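Local coordinates for outer surface protein (Borrelia burgdorferi, PDB 5IZT) that is of uncertain molecular function, but belongs to the Borrelia surface-lipoprotein family that includes the complement-regulator-binding protein CspA (BbCRASP-1), at residues A[209-214]-A[262-267]; A[218-223]-A[282-287]; A[337-342]-A[386-391]; A[344-349]-A[379-384]. All blocks are in the same frame, centred on the assembly; numbering follows the deposited sequence. Where two conformers were deposited one is given.

Overall arrangement
Contacts 3 and 4 are successive layers of one antiparallel pairing, helix 322-359 against helix 366-395, with centres 10 Å apart, whereas contacts 1 and 2 seat one long loop on helices 260-274 and 280-316. Contacts 1, 2 and 4 are largely buried; contact 3 is only partly so. Their chemistry does not simply follow burial. Contact 1 puts a salt-bridge network beside aromatic and methionine packing, contact 2 ties an arginine to a backbone carbonyl, contact 3 packs aliphatic chains against an alanine and adds one glutamine-serine hydrogen bond, and contact 4 sets a tryptophan against a methionine. Met213 O probably accepts a hydrogen bond from Phe218 N between contacts 1 and 2, and Leu286 touches Met381 between contacts 2 and 4.

Contact 1 of 4, residues A[209-214]-A[262-267]; sequences DQFKMK and KIEQFG
Phe211 and Gly267 meet where a type I' beta turn, Gln210 to Met213, settles on helix 260-274 of this all-helical fold. With no side chain at Gly267, the turn can lie directly on the helix backbone: Gly267 CA is 3.2 Å from Phe211 O in a CA-H...O contact, and Met213 CG packs 3.6 Å from the same CA. Ile263 CG2 lies over one face of the Phe211 ring in a CH-pi contact, 3.9 Å from its centroid and 27° off the normal. At the edge of that ring, in its plane, Glu264 OE2 lies 3.4 Å from CD1 in the conformer described, one of two deposited.

Lys212 curls back through bends at chi2 (-79°) and chi4 (-66°), bringing NZ between two carboxylates, 2.9 Å from Asp209 OD2 and 3.0 Å from Glu264 OE1, which uses its syn lone pair. In the same Glu264 conformer, a water donates to both Asp209 OD1 and Glu264 OE2, which should ease the proximity of like charges. Farther out, Tyr253 meets the Phe211 ring edge-to-face, and Thr207 OG1 bonds both Phe211 N and Asp209 OD1. The turn itself is closed by Met213 N donating to Gln210 O at 2.9 Å.

Contact 2 of 4, residues A[218-223]-A[282-287]; sequences FELLDV and LIRELM
Ile283 receives the tip of Leu220, whose CD1 methyl rests 3.8 Å from Ile283 CG2 with the two side chains crossing at about a right angle. One residue on, Arg284 makes the polar link of the contact. Its chain is extended from CG to NE (chi2 -175°, chi3 179°), which carries the guanidinium out to the loop backbone, and NE donates to Leu220 O at 2.9 Å. The bond is close to straight, 163° at the hydrogen, and the carbonyl oxygen lies near the guanidinium plane while NE sits on one of its lone pairs. Leu220 is thus gripped twice: its carbonyl is engaged at the edge of the guanidinium, and its CD2 methyl covers one face, 3.5 Å from NH2. The aliphatic part of Arg284 also serves the contact, for its CG slides past Leu221 CD2 at 3.9 Å.

A turn later, Met287 reaches the loop in the conformer described, one of two deposited. Its CG packs 3.6 Å from Leu221 CD1. Bends at chi2 and chi3 then bring SD and CE obliquely to Phe218 as a Met-aromatic contact, with CE 3.6 Å from Phe218 CE1.

The loop is therefore pinned on helix 280-316 beside two others: Tyr274 of helix 260-274 touches Leu220 and Ile283, while helix 243-255 offers Phe252 to Met287 and Tyr253 to Phe218.

Contact 3 of 4, residues A[337-342]-A[386-391]; sequences NQILDK and QSVLEA
Ile339 and Val388 mark the closest backbone approach, 5.0 Å between their CA atoms, in a nearly antiparallel helix pair whose local axes come within 8.8 Å and run at 164° to each other. The pair joins helix 322-359, here within a predicted coiled coil, to helix 366-395 of the all-helical bundle.

Ala391 CB abuts Ile339 CG2 at 3.6 Å and also touches Gln338, 4.0 Å from CD. A turn away, Val388 CG2 presses on Lys342 CB at 3.6 Å. Ile339 CG1, placed between the backbone N and the carbonyl carbon (chi1 67°), leads away from the partner helix and leaves CG2 to make the contact. Behind this seam helix 280-316 supplies Ala300 to Ile339 and Ser296 to Val388.

The more exposed flank is polar. Ser387 was deposited in two conformers, and its contacts here are those of the one described. The bend at chi2 of Lys342 lays its CG to CE beside Ser387, with CG 3.2 Å from OG, while the end of the chain leads away. The extended Gln338 side chain donates from NE2 to Ser387 OG at 3.2 Å, with that oxygen almost in the amide plane and an N-H...O angle of 154°.

Contact 4 of 4, residues A[344-349]-A[379-384]; sequences KEWSRQ and DNMQNA
Trp346 turns a face of its indole toward Met381, which crosses it obliquely. Met381 CG stands over the five-membered ring, 4.1 Å from its centroid and 24° off the normal, and SD follows at 4.7 Å in a Met-aromatic contact. Met381 CB lies 3.5 Å from Trp346 NE1, yet that nitrogen's polar partner is Ser289 OG on helix 280-316. The indole reaches this position because its CG is anti to the backbone N (chi1 -168°), which sends the ring toward Met381 and on to helix 280-316. Ala384 CB packs 4.2 Å from Trp346 CB.

Beyond the methionine, Gln349 and Asn380 cross at about a right angle, their amide planes 63° apart. Asn380 ND2 donates to Gln349 OE1 at 3.1 Å, but from above the carbonyl plane and not along a lone pair. Gln349 is held from its own helix as well, NE2 donating to Glu345 OE2 at 2.8 Å, and Arg348 grips the same carboxylate side-on with NE and NH2 in the conformer described.

The antiparallel pairing of helices 322-359 and 366-395 thus combines a buried sulfur-indole contact with an amide-amide hydrogen bond at its margin; the carboxylate would fix which end of the Gln349 amide faces Asn380.

Contact 1 of 4, residues A[209-214]-A[262-267]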
loop_
_atom_site.group_PDB
_atom_site.type_symbol
_atom_site.label_atom_id
_atom_site.label_comp_id
_atom_site.label_asym_id
_atom_site.label_seq_id
_atom_site.Cartn_x
_atom_site.Cartn_y
_atom_site.Cartn_z
ATOM N N ASP A 209 -11.116 7.885 17.366
ATOM C CA ASP A 209 -11.528 8.652 16.194
ATOM C C ASP A 209 -10.802 8.220 14.910
ATOM O O ASP A 209 -10.854 8.958 13.916
ATOM C CB ASP A 209 -11.367 10.168 16.454
ATOM C CG ASP A 209 -9.908 10.633 16.573
ATOM O OD1 ASP A 209 -8.969 9.880 16.257
ATOM O OD2 ASP A 209 -9.695 11.789 17.001
ATOM N N GLN A 210 -10.143 7.055 14.924
ATOM C CA GLN A 210 -9.428 6.495 13.763
ATOM C C GLN A 210 -8.524 7.550 13.111
ATOM O O GLN A 210 -8.548 7.770 11.895
ATOM C CB GLN A 210 -10.418 5.895 12.747
ATOM C CG GLN A 210 -11.357 4.860 13.387
ATOM C CD GLN A 210 -12.588 4.516 12.538
ATOM O OE1 GLN A 210 -12.664 4.842 11.357
ATOM N NE2 GLN A 210 -13.561 3.855 13.160
ATOM N N PHE A 211 -7.735 8.227 13.955
ATOM C CA PHE A 211 -6.756 9.232 13.528
ATOM C C PHE A 211 -7.408 10.332 12.684
ATOM O O PHE A 211 -6.892 10.724 11.635
ATOM C CB PHE A 211 -5.591 8.574 12.778
ATOM C CG PHE A 211 -4.944 7.450 13.551
ATOM C CD1 PHE A 211 -4.064 7.721 14.590
ATOM C CD2 PHE A 211 -5.241 6.122 13.254
ATOM C CE1 PHE A 211 -3.480 6.683 15.325
ATOM C CE2 PHE A 211 -4.667 5.084 13.977
ATOM C CZ PHE A 211 -3.782 5.364 15.017
ATOM N N LYS A 212 -8.550 10.828 13.167
ATOM C CA LYS A 212 -9.371 11.886 12.573
ATOM C C LYS A 212 -10.003 11.453 11.258
ATOM O O LYS A 212 -10.572 12.295 10.541
ATOM C CB LYS A 212 -8.586 13.191 12.354
ATOM C CG LYS A 212 -7.796 13.658 13.593
ATOM C CD LYS A 212 -8.663 14.340 14.621
ATOM C CE LYS A 212 -7.851 14.685 15.880
ATOM N NZ LYS A 212 -7.379 13.465 16.617
ATOM N N MET A 213 -9.926 10.169 10.909
ATOM C CA MET A 213 -10.537 9.691 9.680
ATOM C C MET A 213 -11.847 8.938 9.904
ATOM O O MET A 213 -12.553 8.655 8.920
ATOM C CB MET A 213 -9.534 8.821 8.914
ATOM C CG MET A 213 -8.394 9.705 8.348
ATOM S SD MET A 213 -7.145 8.805 7.417
ATOM C CE MET A 213 -6.294 8.004 8.802
ATOM N N LYS A 214 -12.222 8.650 11.159
ATOM C CA LYS A 214 -13.539 8.053 11.409
ATOM C C LYS A 214 -14.645 8.929 10.844
ATOM O O LYS A 214 -15.604 8.430 10.245
ATOM C CB LYS A 214 -13.782 7.853 12.906
ATOM C CG LYS A 214 -15.170 7.225 13.214
ATOM C CD LYS A 214 -15.347 6.917 14.702
ATOM C CE LYS A 214 -15.695 8.162 15.532
ATOM N NZ LYS A 214 -17.067 8.701 15.253
ATOM N N LYS A 262 2.916 9.791 11.499
ATOM C CA LYS A 262 2.558 10.052 10.105
ATOM C C LYS A 262 1.078 9.807 9.852
ATOM O O LYS A 262 0.439 10.548 9.103
ATOM C CB LYS A 262 3.392 9.179 9.160
ATOM C CG LYS A 262 4.893 9.349 9.289
ATOM C CD LYS A 262 5.645 8.660 8.139
ATOM C CE LYS A 262 5.103 7.261 7.829
ATOM N NZ LYS A 262 6.056 6.483 6.965
ATOM N N ILE A 263 0.518 8.749 10.451
ATOM C CA ILE A 263 -0.903 8.464 10.255
ATOM C C ILE A 263 -1.764 9.580 10.848
ATOM O O ILE A 263 -2.761 10.003 10.236
ATOM C CB ILE A 263 -1.255 7.083 10.840
ATOM C CG1 ILE A 263 -0.479 5.976 10.111
ATOM C CG2 ILE A 263 -2.776 6.798 10.766
ATOM C CD1 ILE A 263 -0.506 4.647 10.883
ATOM N N GLU A 264 -1.393 10.076 12.033
ATOM C CA GLU A 264 -2.149 11.181 12.618
ATOM C C GLU A 264 -2.045 12.436 11.760
ATOM O O GLU A 264 -3.036 13.157 11.593
ATOM C CB GLU A 264 -1.672 11.468 14.045
ATOM C CG GLU A 264 -2.427 12.593 14.751
ATOM C CD GLU A 264 -3.841 12.204 15.189
ATOM O OE1 GLU A 264 -4.695 13.110 15.351
ATOM O OE2 GLU A 264 -4.098 11.003 15.382
ATOM N N GLN A 265 -0.857 12.721 11.214
ATOM C CA GLN A 265 -0.692 13.897 10.366
ATOM C C GLN A 265 -1.549 13.788 9.116
ATOM O O GLN A 265 -2.239 14.742 8.726
ATOM C CB GLN A 265 0.780 14.064 9.988
ATOM C CG GLN A 265 1.664 14.506 11.145
ATOM C CD GLN A 265 1.207 15.838 11.730
ATOM O OE1 GLN A 265 0.828 16.753 11.004
ATOM N NE2 GLN A 265 1.225 15.941 13.053
ATOM N N PHE A 266 -1.505 12.625 8.469
ATOM C CA PHE A 266 -2.277 12.387 7.254
ATOM C C PHE A 266 -3.770 12.496 7.534
ATOM O O PHE A 266 -4.516 13.124 6.768
ATOM C CB PHE A 266 -1.925 10.995 6.681
ATOM C CG PHE A 266 -2.531 10.726 5.319
ATOM C CD1 PHE A 266 -3.829 10.258 5.208
ATOM C CD2 PHE A 266 -1.789 10.924 4.171
ATOM C CE1 PHE A 266 -4.400 10.029 3.956
ATOM C CE2 PHE A 266 -2.340 10.690 2.915
ATOM C CZ PHE A 266 -3.645 10.233 2.809
ATOM N N GLY A 267 -4.231 11.879 8.620
ATOM C CA GLY A 267 -5.642 11.988 8.975
ATOM C C GLY A 267 -6.081 13.421 9.233
ATOM O O GLY A 267 -7.186 13.827 8.847
HETATM O O HOH W 1 -6.176 9.941 16.959
#

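Contact 2 of 4, residues A[218-223]-A[282-287]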
loop_
_atom_site.group_PDB
_atom_site.type_symbol
_atom_site.label_atom_id
_atom_site.label_comp_id
_atom_site.label_asym_id
_atom_site.label_seq_id
_atom_site.Cartn_x
_atom_site.Cartn_y
_atom_site.Cartn_z
ATOM N N PHE A 218 -12.394 7.713 6.164
ATOM C CA PHE A 218 -12.994 6.387 6.243
ATOM C C PHE A 218 -14.510 6.447 6.168
ATOM O O PHE A 218 -15.146 5.462 5.802
ATOM C CB PHE A 218 -12.554 5.689 7.532
ATOM C CG PHE A 218 -11.076 5.391 7.586
ATOM C CD1 PHE A 218 -10.383 5.062 6.422
ATOM C CD2 PHE A 218 -10.382 5.425 8.793
ATOM C CE1 PHE A 218 -9.010 4.765 6.467
ATOM C CE2 PHE A 218 -9.017 5.131 8.851
ATOM C CZ PHE A 218 -8.329 4.791 7.679
ATOM N N GLU A 219 -15.114 7.573 6.531
ATOM C CA GLU A 219 -16.562 7.679 6.392
ATOM C C GLU A 219 -16.991 7.669 4.929
ATOM O O GLU A 219 -18.122 7.265 4.615
ATOM C CB GLU A 219 -17.066 8.948 7.086
ATOM C CG GLU A 219 -18.576 8.970 7.291
ATOM C CD GLU A 219 -19.008 10.034 8.277
ATOM O OE1 GLU A 219 -18.366 11.100 8.301
ATOM O OE2 GLU A 219 -19.977 9.802 9.031
ATOM N N LEU A 220 -16.113 8.094 4.026
ATOM C CA LEU A 220 -16.459 8.288 2.624
ATOM C C LEU A 220 -16.377 7.014 1.794
ATOM O O LEU A 220 -16.668 7.055 0.594
ATOM C CB LEU A 220 -15.543 9.356 2.004
ATOM C CG LEU A 220 -15.787 10.753 2.577
ATOM C CD1 LEU A 220 -14.688 11.680 2.066
ATOM C CD2 LEU A 220 -17.160 11.222 2.136
ATOM N N LEU A 221 -15.942 5.904 2.374
ATOM C CA LEU A 221 -15.727 4.682 1.608
ATOM C C LEU A 221 -16.361 3.489 2.312
ATOM O O LEU A 221 -16.547 3.493 3.531
ATOM C CB LEU A 221 -14.227 4.428 1.409
ATOM C CG LEU A 221 -13.457 5.476 0.622
ATOM C CD1 LEU A 221 -11.979 5.218 0.790
ATOM C CD2 LEU A 221 -13.849 5.403 -0.859
ATOM N N ASP A 222 -16.702 2.471 1.524
ATOM C CA ASP A 222 -16.992 1.139 2.036
ATOM C C ASP A 222 -15.726 0.292 1.972
ATOM O O ASP A 222 -14.751 0.651 1.321
ATOM C CB ASP A 222 -18.075 0.448 1.210
ATOM C CG ASP A 222 -19.434 1.089 1.359
ATOM O OD1 ASP A 222 -19.640 1.814 2.353
ATOM O OD2 ASP A 222 -20.301 0.851 0.481
ATOM N N VAL A 223 -15.767 -0.872 2.620
ATOM C CA VAL A 223 -14.654 -1.814 2.514
ATOM C C VAL A 223 -14.523 -2.269 1.065
ATOM O O VAL A 223 -15.517 -2.616 0.418
ATOM C CB VAL A 223 -14.871 -2.988 3.476
ATOM C CG1 VAL A 223 -13.786 -4.038 3.287
ATOM C CG2 VAL A 223 -14.860 -2.476 4.912
ATOM N N LEU A 282 -11.887 13.976 -3.935
ATOM C CA LEU A 282 -10.434 13.919 -3.848
ATOM C C LEU A 282 -9.994 13.019 -2.701
ATOM O O LEU A 282 -9.084 12.201 -2.850
ATOM C CB LEU A 282 -9.864 15.325 -3.659
ATOM C CG LEU A 282 -8.387 15.394 -3.239
ATOM C CD1 LEU A 282 -7.464 14.814 -4.305
ATOM C CD2 LEU A 282 -7.967 16.837 -2.865
ATOM N N ILE A 283 -10.626 13.172 -1.541
ATOM C CA ILE A 283 -10.300 12.339 -0.388
ATOM C C ILE A 283 -10.502 10.866 -0.722
ATOM O O ILE A 283 -9.660 10.018 -0.383
ATOM C CB ILE A 283 -11.150 12.757 0.830
ATOM C CG1 ILE A 283 -10.828 14.178 1.268
ATOM C CG2 ILE A 283 -10.902 11.815 2.013
ATOM C CD1 ILE A 283 -11.818 14.698 2.381
ATOM N N ARG A 284 -11.616 10.538 -1.389
ATOM C CA ARG A 284 -11.852 9.161 -1.824
ATOM C C ARG A 284 -10.716 8.658 -2.717
ATOM O O ARG A 284 -10.173 7.569 -2.490
ATOM C CB ARG A 284 -13.191 9.052 -2.567
ATOM C CG ARG A 284 -14.430 9.143 -1.674
ATOM C CD ARG A 284 -15.734 8.899 -2.439
ATOM N NE ARG A 284 -16.876 8.968 -1.526
ATOM C CZ ARG A 284 -17.790 9.936 -1.536
ATOM N NH1 ARG A 284 -17.713 10.918 -2.426
ATOM N NH2 ARG A 284 -18.793 9.910 -0.667
ATOM N N GLU A 285 -10.366 9.426 -3.758
ATOM C CA GLU A 285 -9.296 9.000 -4.664
ATOM C C GLU A 285 -7.976 8.812 -3.916
ATOM O O GLU A 285 -7.228 7.871 -4.208
ATOM C CB GLU A 285 -9.103 9.995 -5.810
ATOM C CG GLU A 285 -10.284 10.155 -6.774
ATOM C CD GLU A 285 -9.910 10.980 -8.021
ATOM O OE1 GLU A 285 -9.899 12.227 -7.957
ATOM O OE2 GLU A 285 -9.587 10.367 -9.067
ATOM N N LEU A 286 -7.647 9.711 -2.977
ATOM C CA LEU A 286 -6.391 9.571 -2.238
ATOM C C LEU A 286 -6.379 8.285 -1.431
ATOM O O LEU A 286 -5.410 7.516 -1.481
ATOM C CB LEU A 286 -6.147 10.766 -1.303
ATOM C CG LEU A 286 -5.887 12.107 -2.000
ATOM C CD1 LEU A 286 -5.977 13.230 -0.975
ATOM C CD2 LEU A 286 -4.521 12.093 -2.678
ATOM N N MET A 287 -7.446 8.039 -0.664
ATOM C CA MET A 287 -7.460 6.855 0.191
ATOM C C MET A 287 -7.544 5.578 -0.638
ATOM O O MET A 287 -6.889 4.578 -0.312
ATOM C CB MET A 287 -8.619 6.922 1.189
ATOM C CG MET A 287 -8.668 5.693 2.108
ATOM S SD MET A 287 -7.149 5.435 3.075
ATOM C CE MET A 287 -7.177 6.863 4.172
#

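Contact 3 of 4, residues A[337-342]-A[386-391]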
loop_
_atom_site.group_PDB
_atom_site.type_symbol
_atom_site.label_atom_id
_atom_site.label_comp_id
_atom_site.label_asym_id
_atom_site.label_seq_id
_atom_site.Cartn_x
_atom_site.Cartn_y
_atom_site.Cartn_z
ATOM N N ASN A 337 11.142 -6.273 -6.681
ATOM C CA ASN A 337 11.763 -4.952 -6.581
ATOM C C ASN A 337 10.827 -3.853 -7.054
ATOM O O ASN A 337 10.823 -2.744 -6.499
ATOM C CB ASN A 337 13.049 -4.906 -7.398
ATOM C CG ASN A 337 14.183 -5.625 -6.723
ATOM O OD1 ASN A 337 14.159 -5.839 -5.514
ATOM N ND2 ASN A 337 15.183 -5.997 -7.495
ATOM N N GLN A 338 10.043 -4.136 -8.092
ATOM C CA GLN A 338 9.127 -3.145 -8.632
ATOM C C GLN A 338 7.998 -2.832 -7.656
ATOM O O GLN A 338 7.660 -1.661 -7.468
ATOM C CB GLN A 338 8.561 -3.628 -9.964
ATOM C CG GLN A 338 7.427 -2.748 -10.464
ATOM C CD GLN A 338 7.163 -2.893 -11.939
ATOM O OE1 GLN A 338 7.803 -3.693 -12.624
ATOM N NE2 GLN A 338 6.212 -2.117 -12.441
ATOM N N ILE A 339 7.390 -3.850 -7.033
ATOM C CA ILE A 339 6.302 -3.553 -6.100
ATOM C C ILE A 339 6.847 -2.862 -4.857
ATOM O O ILE A 339 6.200 -1.974 -4.291
ATOM C CB ILE A 339 5.484 -4.817 -5.743
ATOM C CG1 ILE A 339 6.294 -5.826 -4.933
ATOM C CG2 ILE A 339 4.966 -5.496 -6.996
ATOM C CD1 ILE A 339 5.453 -7.029 -4.419
ATOM N N LEU A 340 8.052 -3.239 -4.419
ATOM C CA LEU A 340 8.659 -2.544 -3.286
ATOM C C LEU A 340 8.925 -1.087 -3.622
ATOM O O LEU A 340 8.696 -0.190 -2.795
ATOM C CB LEU A 340 9.961 -3.233 -2.883
ATOM C CG LEU A 340 9.761 -4.526 -2.114
ATOM C CD1 LEU A 340 11.101 -5.282 -2.044
ATOM C CD2 LEU A 340 9.246 -4.169 -0.720
ATOM N N ASP A 341 9.424 -0.835 -4.827
ATOM C CA ASP A 341 9.780 0.524 -5.211
ATOM C C ASP A 341 8.545 1.399 -5.394
ATOM O O ASP A 341 8.555 2.588 -5.035
ATOM C CB ASP A 341 10.590 0.490 -6.502
ATOM C CG ASP A 341 10.843 1.873 -7.058
ATOM O OD1 ASP A 341 11.618 2.628 -6.436
ATOM O OD2 ASP A 341 10.266 2.206 -8.113
ATOM N N LYS A 342 7.479 0.843 -5.970
ATOM C CA LYS A 342 6.289 1.658 -6.204
ATOM C C LYS A 342 5.458 1.820 -4.941
ATOM O O LYS A 342 4.840 2.878 -4.753
ATOM C CB LYS A 342 5.461 1.074 -7.346
ATOM C CG LYS A 342 6.181 1.115 -8.680
ATOM C CD LYS A 342 6.454 2.552 -9.103
ATOM C CE LYS A 342 7.195 2.630 -10.438
ATOM N NZ LYS A 342 7.336 4.066 -10.857
ATOM N N GLN A 386 -1.294 1.983 -9.622
ATOM C CA GLN A 386 -1.454 1.248 -10.869
ATOM C C GLN A 386 -0.215 0.426 -11.195
ATOM O O GLN A 386 -0.320 -0.680 -11.740
ATOM C CB GLN A 386 -1.767 2.241 -11.994
ATOM C CG GLN A 386 -1.883 1.641 -13.381
ATOM C CD GLN A 386 -3.102 0.760 -13.539
ATOM O OE1 GLN A 386 -4.078 0.891 -12.798
ATOM N NE2 GLN A 386 -3.055 -0.145 -14.512
ATOM N N SER A 387 0.970 0.941 -10.867
ATOM C CA SER A 387 2.191 0.201 -11.168
ATOM C C SER A 387 2.301 -1.054 -10.314
ATOM O O SER A 387 2.761 -2.102 -10.795
ATOM C CB SER A 387 3.417 1.086 -10.966
ATOM O OG SER A 387 4.584 0.418 -11.403
ATOM N N VAL A 388 1.905 -0.967 -9.040
ATOM C CA VAL A 388 1.934 -2.159 -8.189
ATOM C C VAL A 388 0.943 -3.191 -8.710
ATOM O O VAL A 388 1.247 -4.390 -8.788
ATOM C CB VAL A 388 1.646 -1.791 -6.718
ATOM C CG1 VAL A 388 1.546 -3.066 -5.871
ATOM C CG2 VAL A 388 2.759 -0.897 -6.148
ATOM N N LEU A 389 -0.247 -2.726 -9.096
ATOM C CA LEU A 389 -1.278 -3.589 -9.664
ATOM C C LEU A 389 -0.798 -4.285 -10.936
ATOM O O LEU A 389 -1.018 -5.488 -11.123
ATOM C CB LEU A 389 -2.530 -2.753 -9.946
ATOM C CG LEU A 389 -3.666 -3.512 -10.627
ATOM C CD1 LEU A 389 -4.092 -4.636 -9.700
ATOM C CD2 LEU A 389 -4.830 -2.587 -10.965
ATOM N N GLU A 390 -0.167 -3.534 -11.844
ATOM C CA GLU A 390 0.320 -4.144 -13.075
ATOM C C GLU A 390 1.408 -5.174 -12.795
ATOM O O GLU A 390 1.448 -6.234 -13.428
ATOM C CB GLU A 390 0.815 -3.059 -14.032
ATOM C CG GLU A 390 -0.321 -2.202 -14.580
ATOM C CD GLU A 390 0.152 -1.025 -15.417
ATOM O OE1 GLU A 390 1.380 -0.864 -15.590
ATOM O OE2 GLU A 390 -0.710 -0.251 -15.886
ATOM N N ALA A 391 2.291 -4.896 -11.839
ATOM C CA ALA A 391 3.295 -5.892 -11.481
ATOM C C ALA A 391 2.638 -7.142 -10.903
ATOM O O ALA A 391 3.008 -8.270 -11.251
ATOM C CB ALA A 391 4.290 -5.300 -10.487
#

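Contact 4 of 4, residues A[344-349]-A[379-384]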
loop_
_atom_site.group_PDB
_atom_site.type_symbol
_atom_site.label_atom_id
_atom_site.label_comp_id
_atom_site.label_asym_id
_atom_site.label_seq_id
_atom_site.Cartn_x
_atom_site.Cartn_y
_atom_site.Cartn_z
ATOM N N LYS A 344 6.933 2.135 -2.050
ATOM C CA LYS A 344 7.730 3.200 -1.441
ATOM C C LYS A 344 7.441 4.552 -2.089
ATOM O O LYS A 344 7.449 5.588 -1.411
ATOM C CB LYS A 344 9.222 2.871 -1.541
ATOM N N GLU A 345 7.204 4.569 -3.407
ATOM C CA GLU A 345 6.894 5.832 -4.076
ATOM C C GLU A 345 5.602 6.457 -3.554
ATOM O O GLU A 345 5.530 7.684 -3.379
ATOM C CB GLU A 345 6.830 5.635 -5.591
ATOM C CG GLU A 345 6.589 6.911 -6.385
ATOM C CD GLU A 345 7.644 7.983 -6.153
ATOM O OE1 GLU A 345 8.757 7.646 -5.695
ATOM O OE2 GLU A 345 7.357 9.168 -6.445
ATOM N N TRP A 346 4.562 5.644 -3.319
ATOM C CA TRP A 346 3.339 6.176 -2.716
ATOM C C TRP A 346 3.641 6.805 -1.365
ATOM O O TRP A 346 3.193 7.918 -1.064
ATOM C CB TRP A 346 2.278 5.075 -2.560
ATOM C CG TRP A 346 0.920 5.612 -2.224
ATOM C CD1 TRP A 346 -0.117 5.810 -3.088
ATOM C CD2 TRP A 346 0.459 6.062 -0.937
ATOM N NE1 TRP A 346 -1.199 6.341 -2.418
ATOM C CE2 TRP A 346 -0.866 6.505 -1.100
ATOM C CE3 TRP A 346 1.034 6.106 0.342
ATOM C CZ2 TRP A 346 -1.625 7.010 -0.041
ATOM C CZ3 TRP A 346 0.277 6.607 1.398
ATOM C CH2 TRP A 346 -1.029 7.046 1.197
ATOM N N SER A 347 4.399 6.085 -0.532
ATOM C CA SER A 347 4.766 6.578 0.789
ATOM C C SER A 347 5.581 7.863 0.689
ATOM O O SER A 347 5.414 8.775 1.509
ATOM C CB SER A 347 5.549 5.487 1.534
ATOM O OG SER A 347 5.544 5.707 2.935
ATOM N N ARG A 348 6.454 7.960 -0.323
ATOM C CA ARG A 348 7.234 9.177 -0.523
ATOM C C ARG A 348 6.335 10.366 -0.842
ATOM O O ARG A 348 6.573 11.483 -0.364
ATOM C CB ARG A 348 8.258 8.960 -1.641
ATOM C CG ARG A 348 9.118 10.178 -1.942
ATOM C CD ARG A 348 10.201 9.871 -2.981
ATOM N NE ARG A 348 9.716 10.040 -4.351
ATOM C CZ ARG A 348 9.886 11.144 -5.071
ATOM N NH1 ARG A 348 10.532 12.184 -4.554
ATOM N NH2 ARG A 348 9.413 11.208 -6.308
ATOM N N GLN A 349 5.300 10.149 -1.656
ATOM C CA GLN A 349 4.339 11.219 -1.917
ATOM C C GLN A 349 3.580 11.605 -0.652
ATOM O O GLN A 349 3.362 12.794 -0.395
ATOM C CB GLN A 349 3.363 10.793 -3.016
ATOM C CG GLN A 349 4.058 10.426 -4.343
ATOM C CD GLN A 349 4.686 11.635 -5.019
ATOM O OE1 GLN A 349 4.124 12.728 -4.997
ATOM N NE2 GLN A 349 5.847 11.441 -5.638
ATOM N N ASP A 379 -1.825 12.406 -8.946
ATOM C CA ASP A 379 -1.452 11.570 -10.085
ATOM C C ASP A 379 -0.285 10.655 -9.746
ATOM O O ASP A 379 -0.259 9.489 -10.166
ATOM C CB ASP A 379 -1.123 12.449 -11.293
ATOM C CG ASP A 379 -2.358 13.084 -11.902
ATOM O OD1 ASP A 379 -3.315 12.343 -12.240
ATOM O OD2 ASP A 379 -2.400 14.332 -11.978
ATOM N N ASN A 380 0.697 11.165 -9.002
ATOM C CA ASN A 380 1.820 10.325 -8.593
ATOM C C ASN A 380 1.350 9.161 -7.726
ATOM O O ASN A 380 1.854 8.037 -7.850
ATOM C CB ASN A 380 2.849 11.154 -7.828
ATOM C CG ASN A 380 3.586 12.150 -8.693
ATOM O OD1 ASN A 380 3.748 11.978 -9.908
ATOM N ND2 ASN A 380 4.052 13.214 -8.056
ATOM N N MET A 381 0.409 9.411 -6.813
ATOM C CA MET A 381 -0.091 8.332 -5.962
ATOM C C MET A 381 -0.893 7.307 -6.758
ATOM O O MET A 381 -0.726 6.095 -6.570
ATOM C CB MET A 381 -0.939 8.916 -4.837
ATOM C CG MET A 381 -0.104 9.700 -3.830
ATOM S SD MET A 381 -1.130 10.603 -2.626
ATOM C CE MET A 381 -0.060 10.547 -1.178
ATOM N N GLN A 382 -1.757 7.773 -7.664
ATOM C CA GLN A 382 -2.521 6.848 -8.496
ATOM C C GLN A 382 -1.624 6.090 -9.470
ATOM O O GLN A 382 -1.855 4.896 -9.729
ATOM C CB GLN A 382 -3.629 7.611 -9.228
ATOM C CG GLN A 382 -4.770 8.047 -8.279
ATOM C CD GLN A 382 -5.859 8.840 -8.979
ATOM O OE1 GLN A 382 -5.581 9.655 -9.867
ATOM N NE2 GLN A 382 -7.116 8.598 -8.590
ATOM N N ASN A 383 -0.566 6.734 -9.972
ATOM C CA ASN A 383 0.352 6.041 -10.878
ATOM C C ASN A 383 1.143 4.972 -10.131
ATOM O O ASN A 383 1.410 3.885 -10.670
ATOM C CB ASN A 383 1.294 7.059 -11.542
ATOM C CG ASN A 383 0.583 7.910 -12.599
ATOM O OD1 ASN A 383 -0.449 7.507 -13.130
ATOM N ND2 ASN A 383 1.141 9.080 -12.915
ATOM N N ALA A 384 1.506 5.249 -8.874
ATOM C CA ALA A 384 2.175 4.225 -8.073
ATOM C C ALA A 384 1.252 3.039 -7.807
ATOM O O ALA A 384 1.686 1.878 -7.916
ATOM C CB ALA A 384 2.683 4.821 -6.760
#